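Local atomic coordinates of tannase (Lactobacillus plantarum, PDB entry 3WA7), a protein that catalyses the hydrolysis of galloyl ester bonds in tannins, releasing gallic acid, and belongs to the alpha/beta-hydrolase superfamily. Residues G123-V126 and G127-P130; I206-L209 and E210-D213; F361-A364 and T365-A368. All blocks are in the same frame, centred on the assembly; numbering follows the deposited sequence.

Overall arrangement
Along the chain the three local contacts follow in series, the first two in connections that follow strands of the central mixed sheet, the third in a loop between helices. Interaction 1 lies between strand 107-111 and helix 131-145, interaction 2 leads from strand 199-203 into helix 209-220, and interaction 3 comes after helix 356-360. Interactions 1 and 3 are neighbours in space, their centres about 8 Å apart, and Arg125 ties them by hydrogen bonding to Asp363. Interaction 2 is deeper, its centre about 21 Å and about 19 Å from those of interactions 1 and 3, and meets interaction 3 where Leu209 packs on Phe361. Segments distant in sequence thus join within one alpha/beta-hydrolase chain.

Interaction 1: G123-V126 and G127-P130; sequences GQRV and GQAP
Arg125 and Gln128 meet through a single side-chain hydrogen bond, with NE of Arg125 giving its N-H to OE1 of Gln128 at 3.0 Å. The acceptor lies in the guanidinium plane, at its edge, whereas the donor stands above the amide's carbonyl plane, and the two flat groups are 76° apart. The bond is far from straight, its N-H...O angle being 136°. Beside this bond the aliphatic part of the arginine also leans on the amide, CD of Arg125 lying 3.3 Å from OE1 of Gln128.

A water adds a second link. It donates to the backbone O of Arg125 at 3.0 Å and to OE1 of Gln128 at 2.7 Å, bridging main chain and side chain across the loop that runs toward helix 131-145.

The outer shell fixes both polar ends. NH2 of Arg125 is hydrogen-bonded to the O of Asp363, and NE2 of Gln128 to the O of Asn359; a bend at chi3 (-62°) turns the guanidinium out of line with its chain.

With OE1 accepting twice and NE2 donating to a carbonyl, the amide has a defined orientation, and a flipped amide would probably set donor against donor at NE.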
# COMPACT_ATOMS: atom_id res chain seq x y z
N GLY A 123 -3.25 14.68 24.19
CA GLY A 123 -4.15 15.05 23.12
C GLY A 123 -3.42 15.64 21.94
O GLY A 123 -4.05 16.18 21.03
N GLN A 124 -2.09 15.55 21.94
CA GLN A 124 -1.29 16.09 20.84
C GLN A 124 -1.15 15.08 19.71
O GLN A 124 -0.88 13.90 19.95
CB GLN A 124 0.11 16.49 21.33
CG GLN A 124 0.11 17.62 22.36
CD GLN A 124 1.45 18.33 22.47
OE1 GLN A 124 1.92 18.92 21.50
NE2 GLN A 124 2.05 18.29 23.65
N ARG A 125 -1.33 15.55 18.47
CA ARG A 125 -1.21 14.67 17.31
C ARG A 125 0.22 14.16 17.19
O ARG A 125 1.17 14.95 17.13
CB ARG A 125 -1.57 15.42 16.02
CG ARG A 125 -3.02 15.88 15.90
CD ARG A 125 -3.27 16.54 14.54
NE ARG A 125 -2.46 17.75 14.34
CZ ARG A 125 -2.77 18.95 14.80
NH1 ARG A 125 -3.88 19.13 15.50
NH2 ARG A 125 -1.97 19.99 14.58
N VAL A 126 0.38 12.84 17.13
CA VAL A 126 1.72 12.27 17.00
C VAL A 126 1.75 11.16 15.94
O VAL A 126 2.69 10.37 15.90
CB VAL A 126 2.22 11.68 18.34
CG1 VAL A 126 2.28 12.77 19.40
CG2 VAL A 126 1.31 10.55 18.80
N GLY A 127 0.74 11.12 15.08
CA GLY A 127 0.70 10.08 14.07
C GLY A 127 0.67 10.56 12.63
O GLY A 127 0.36 9.79 11.73
N GLN A 128 1.00 11.82 12.40
CA GLN A 128 1.00 12.35 11.04
C GLN A 128 2.34 12.03 10.39
O GLN A 128 3.26 11.55 11.05
CB GLN A 128 0.68 13.85 11.09
CG GLN A 128 -0.79 14.09 11.48
CD GLN A 128 -1.11 15.52 11.88
OE1 GLN A 128 -0.54 16.05 12.83
NE2 GLN A 128 -2.05 16.14 11.16
N ALA A 129 2.45 12.26 9.08
CA ALA A 129 3.69 11.94 8.37
C ALA A 129 4.93 12.48 9.07
O ALA A 129 4.93 13.64 9.51
CB ALA A 129 3.62 12.47 6.93
N PRO A 130 6.00 11.68 9.16
CA PRO A 130 6.17 10.31 8.65
C PRO A 130 5.99 9.21 9.70
O PRO A 130 6.60 8.14 9.58
CB PRO A 130 7.60 10.34 8.12
CG PRO A 130 8.29 11.12 9.22
CD PRO A 130 7.31 12.24 9.56
O HOH W 1 1.70 15.87 14.29

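Interaction 2: I206-L209 and E210-D213; sequences IHNL and EHAD
Asn208 and His211 clasp each other across a type I turn, Asn208 to His211, which carries the chain from strand 199-203 of the alpha/beta-hydrolase sheet into helix 209-220. The backbone closes the turn with N of His211 bonded to O of Asn208 at 3.0 Å. The side chains add a second tie three residues apart.

Followed outward, His211 stays close to one oxygen along much of its length. CB rests 3.7 Å from OD1 of Asn208, and CG comes little nearer. ND1 then makes the polar contact, donating to OD1 of Asn208 at 2.8 Å in a nearly straight bond of 162°. CE1 beyond it, 3.8 Å from OD1 of Asn208, is the last ring atom near that oxygen. The acceptor lies close to the ring plane, at the edge, while the amide is turned 67° against the ring. Over one face, near the centre, sits CG of Glu210, 3.4 Å above the plane. Tyr268 stacks with the same ring.

In Asn208, CG lies anti to the backbone N (chi1 -165°), a torsion that carries the amide to the edge of the imidazole. Its OD1 also accepts from Asn395, which in turn donates to Glu210, and its ND2 donates to the Tyr268 hydroxyl. An alanine here is likely to leave ND1 of His211 without its acceptor and the imidazole less restrained in rotation.

Farther along, a water donates to O of Leu209 at 2.7 Å and accepts from N of Asp213 at 2.9 Å, spanning two backbone atoms that stand 4.4 Å apart.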
# COMPACT_ATOMS: atom_id res chain seq x y z
N ILE A 206 -1.58 3.37 -2.32
CA ILE A 206 -1.96 4.76 -2.55
C ILE A 206 -0.73 5.58 -2.19
O ILE A 206 -0.58 6.02 -1.05
CB ILE A 206 -3.16 5.15 -1.66
CG1 ILE A 206 -4.33 4.20 -1.92
CG2 ILE A 206 -3.57 6.59 -1.93
CD1 ILE A 206 -4.90 4.29 -3.34
N HIS A 207 0.14 5.76 -3.18
CA HIS A 207 1.40 6.48 -3.00
C HIS A 207 1.60 7.53 -4.09
O HIS A 207 0.71 7.75 -4.92
CB HIS A 207 2.56 5.50 -3.03
CG HIS A 207 2.83 4.94 -4.39
ND1 HIS A 207 1.97 4.07 -5.03
CD2 HIS A 207 3.85 5.16 -5.26
CE1 HIS A 207 2.44 3.79 -6.23
NE2 HIS A 207 3.58 4.44 -6.40
N ASN A 208 2.77 8.16 -4.10
CA ASN A 208 3.09 9.20 -5.09
C ASN A 208 1.98 10.24 -5.00
O ASN A 208 1.47 10.76 -6.01
CB ASN A 208 3.18 8.59 -6.49
CG ASN A 208 3.84 9.51 -7.50
OD1 ASN A 208 4.51 10.47 -7.13
ND2 ASN A 208 3.67 9.20 -8.78
N LEU A 209 1.61 10.56 -3.76
CA LEU A 209 0.52 11.48 -3.46
C LEU A 209 0.60 12.87 -4.09
O LEU A 209 -0.43 13.41 -4.50
CB LEU A 209 0.37 11.61 -1.94
CG LEU A 209 0.24 10.27 -1.19
CD1 LEU A 209 0.16 10.53 0.30
CD2 LEU A 209 -1.00 9.52 -1.68
N GLU A 210 1.80 13.44 -4.18
CA GLU A 210 1.97 14.77 -4.74
C GLU A 210 1.75 14.83 -6.25
O GLU A 210 1.76 15.90 -6.84
CB GLU A 210 3.35 15.34 -4.39
CG GLU A 210 4.51 14.65 -5.11
CD GLU A 210 5.08 13.49 -4.32
OE1 GLU A 210 4.31 12.76 -3.66
OE2 GLU A 210 6.32 13.30 -4.37
N HIS A 211 1.56 13.66 -6.87
CA HIS A 211 1.33 13.62 -8.31
C HIS A 211 0.05 12.84 -8.63
O HIS A 211 -0.31 12.68 -9.80
CB HIS A 211 2.51 12.95 -9.03
CG HIS A 211 3.82 13.63 -8.78
ND1 HIS A 211 4.90 12.98 -8.21
CD2 HIS A 211 4.23 14.90 -9.00
CE1 HIS A 211 5.91 13.82 -8.10
NE2 HIS A 211 5.53 14.99 -8.57
N ALA A 212 -0.62 12.37 -7.58
CA ALA A 212 -1.85 11.60 -7.73
C ALA A 212 -3.03 12.40 -8.28
O ALA A 212 -3.90 11.84 -8.95
CB ALA A 212 -2.24 10.97 -6.39
N ASP A 213 -3.07 13.70 -8.00
CA ASP A 213 -4.16 14.52 -8.51
C ASP A 213 -4.07 14.63 -10.02
O ASP A 213 -5.09 14.52 -10.72
CB ASP A 213 -4.13 15.92 -7.89
CG ASP A 213 -4.59 15.92 -6.44
OD1 ASP A 213 -5.58 15.22 -6.14
OD2 ASP A 213 -3.97 16.62 -5.62
O HOH W 2 -1.63 15.27 -6.02

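Interaction 3: F361-A364 and T365-A368; sequences FGDA and TAKA
Asp363 and Thr365 are joined by a carboxylate that doubles back on its own chain, forming an Asx turn in the loop between helices 356-360 and 373-377.

The hydrogen bonds from side chain to backbone come first. OD1 of Asp363 accepts from N of Thr365 at 2.9 Å, a donor that stands above the carboxylate plane. The same oxygen takes N of Ala366 at 3.0 Å, met nearly end-on to its C-O bond, with the N-H pointing almost straight at it (169°). CG of Asp363 sits between its own backbone N and carbonyl carbon (chi1 61°), a rotation that turns OD1 toward these two N-H groups.

Between side chains, the Thr365 hydroxyl OG1 donates to OD1 of Asp363 at 2.7 Å, approaching on the syn side and only slightly tilted from the carboxylate plane. The other oxygen, OD2, forms a salt bridge with Lys369.

The main chain supplies its own clasp. N of Asp363 donates to O of Ala366 at 2.8 Å, in the carbonyl plane, while the chain reverses so that 362-364 and 365-368 run 164° apart.

Close van der Waals packing belongs to Gly362, whose CA lies 3.2 Å from O of Ala366; any beta carbon would collide with that oxygen and with O of Lys367. The latter carbonyl is also held by the Asn359 amide.

Such surroundings probably favour the ionised carboxylate, the three N-H and O-H donors stabilising the charge at OD1 while Lys369 balances it at OD2.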
# COMPACT_ATOMS: atom_id res chain seq x y z
N PHE A 361 -0.62 14.97 6.03
CA PHE A 361 0.43 15.97 5.93
C PHE A 361 0.36 17.11 6.94
O PHE A 361 1.10 18.10 6.82
CB PHE A 361 0.51 16.52 4.51
CG PHE A 361 1.24 15.61 3.55
CD1 PHE A 361 0.56 14.93 2.55
CD2 PHE A 361 2.62 15.44 3.66
CE1 PHE A 361 1.25 14.09 1.66
CE2 PHE A 361 3.32 14.61 2.78
CZ PHE A 361 2.63 13.93 1.78
N GLY A 362 -0.52 17.00 7.92
CA GLY A 362 -0.59 18.03 8.94
C GLY A 362 0.59 17.75 9.86
O GLY A 362 1.29 16.76 9.67
N ASP A 363 0.82 18.61 10.85
CA ASP A 363 1.91 18.38 11.79
C ASP A 363 1.52 18.88 13.17
O ASP A 363 0.34 19.09 13.46
CB ASP A 363 3.21 19.04 11.31
CG ASP A 363 3.11 20.55 11.16
OD1 ASP A 363 2.10 21.14 11.60
OD2 ASP A 363 4.05 21.14 10.61
N ALA A 364 2.52 19.07 14.04
CA ALA A 364 2.27 19.51 15.40
C ALA A 364 1.48 20.81 15.49
O ALA A 364 0.83 21.07 16.50
CB ALA A 364 3.60 19.66 16.14
N THR A 365 1.53 21.62 14.43
CA THR A 365 0.82 22.90 14.42
C THR A 365 -0.51 22.88 13.67
O THR A 365 -1.53 23.29 14.20
CB THR A 365 1.68 24.02 13.79
OG1 THR A 365 1.95 23.71 12.42
CG2 THR A 365 2.98 24.17 14.54
N ALA A 366 -0.48 22.40 12.43
CA ALA A 366 -1.68 22.37 11.60
C ALA A 366 -2.29 20.98 11.49
O ALA A 366 -1.59 19.99 11.30
CB ALA A 366 -1.36 22.90 10.20
N LYS A 367 -3.61 20.92 11.62
CA LYS A 367 -4.31 19.65 11.53
C LYS A 367 -4.14 19.05 10.14
O LYS A 367 -4.11 17.83 9.98
CB LYS A 367 -5.80 19.84 11.83
CG LYS A 367 -6.60 18.54 11.73
CD LYS A 367 -8.08 18.76 12.01
CE LYS A 367 -8.84 17.45 11.92
NZ LYS A 367 -10.29 17.63 12.20
N ALA A 368 -4.04 19.91 9.13
CA ALA A 368 -3.88 19.44 7.76
C ALA A 368 -3.10 20.44 6.93
O ALA A 368 -3.02 21.62 7.29
CB ALA A 368 -5.24 19.18 7.14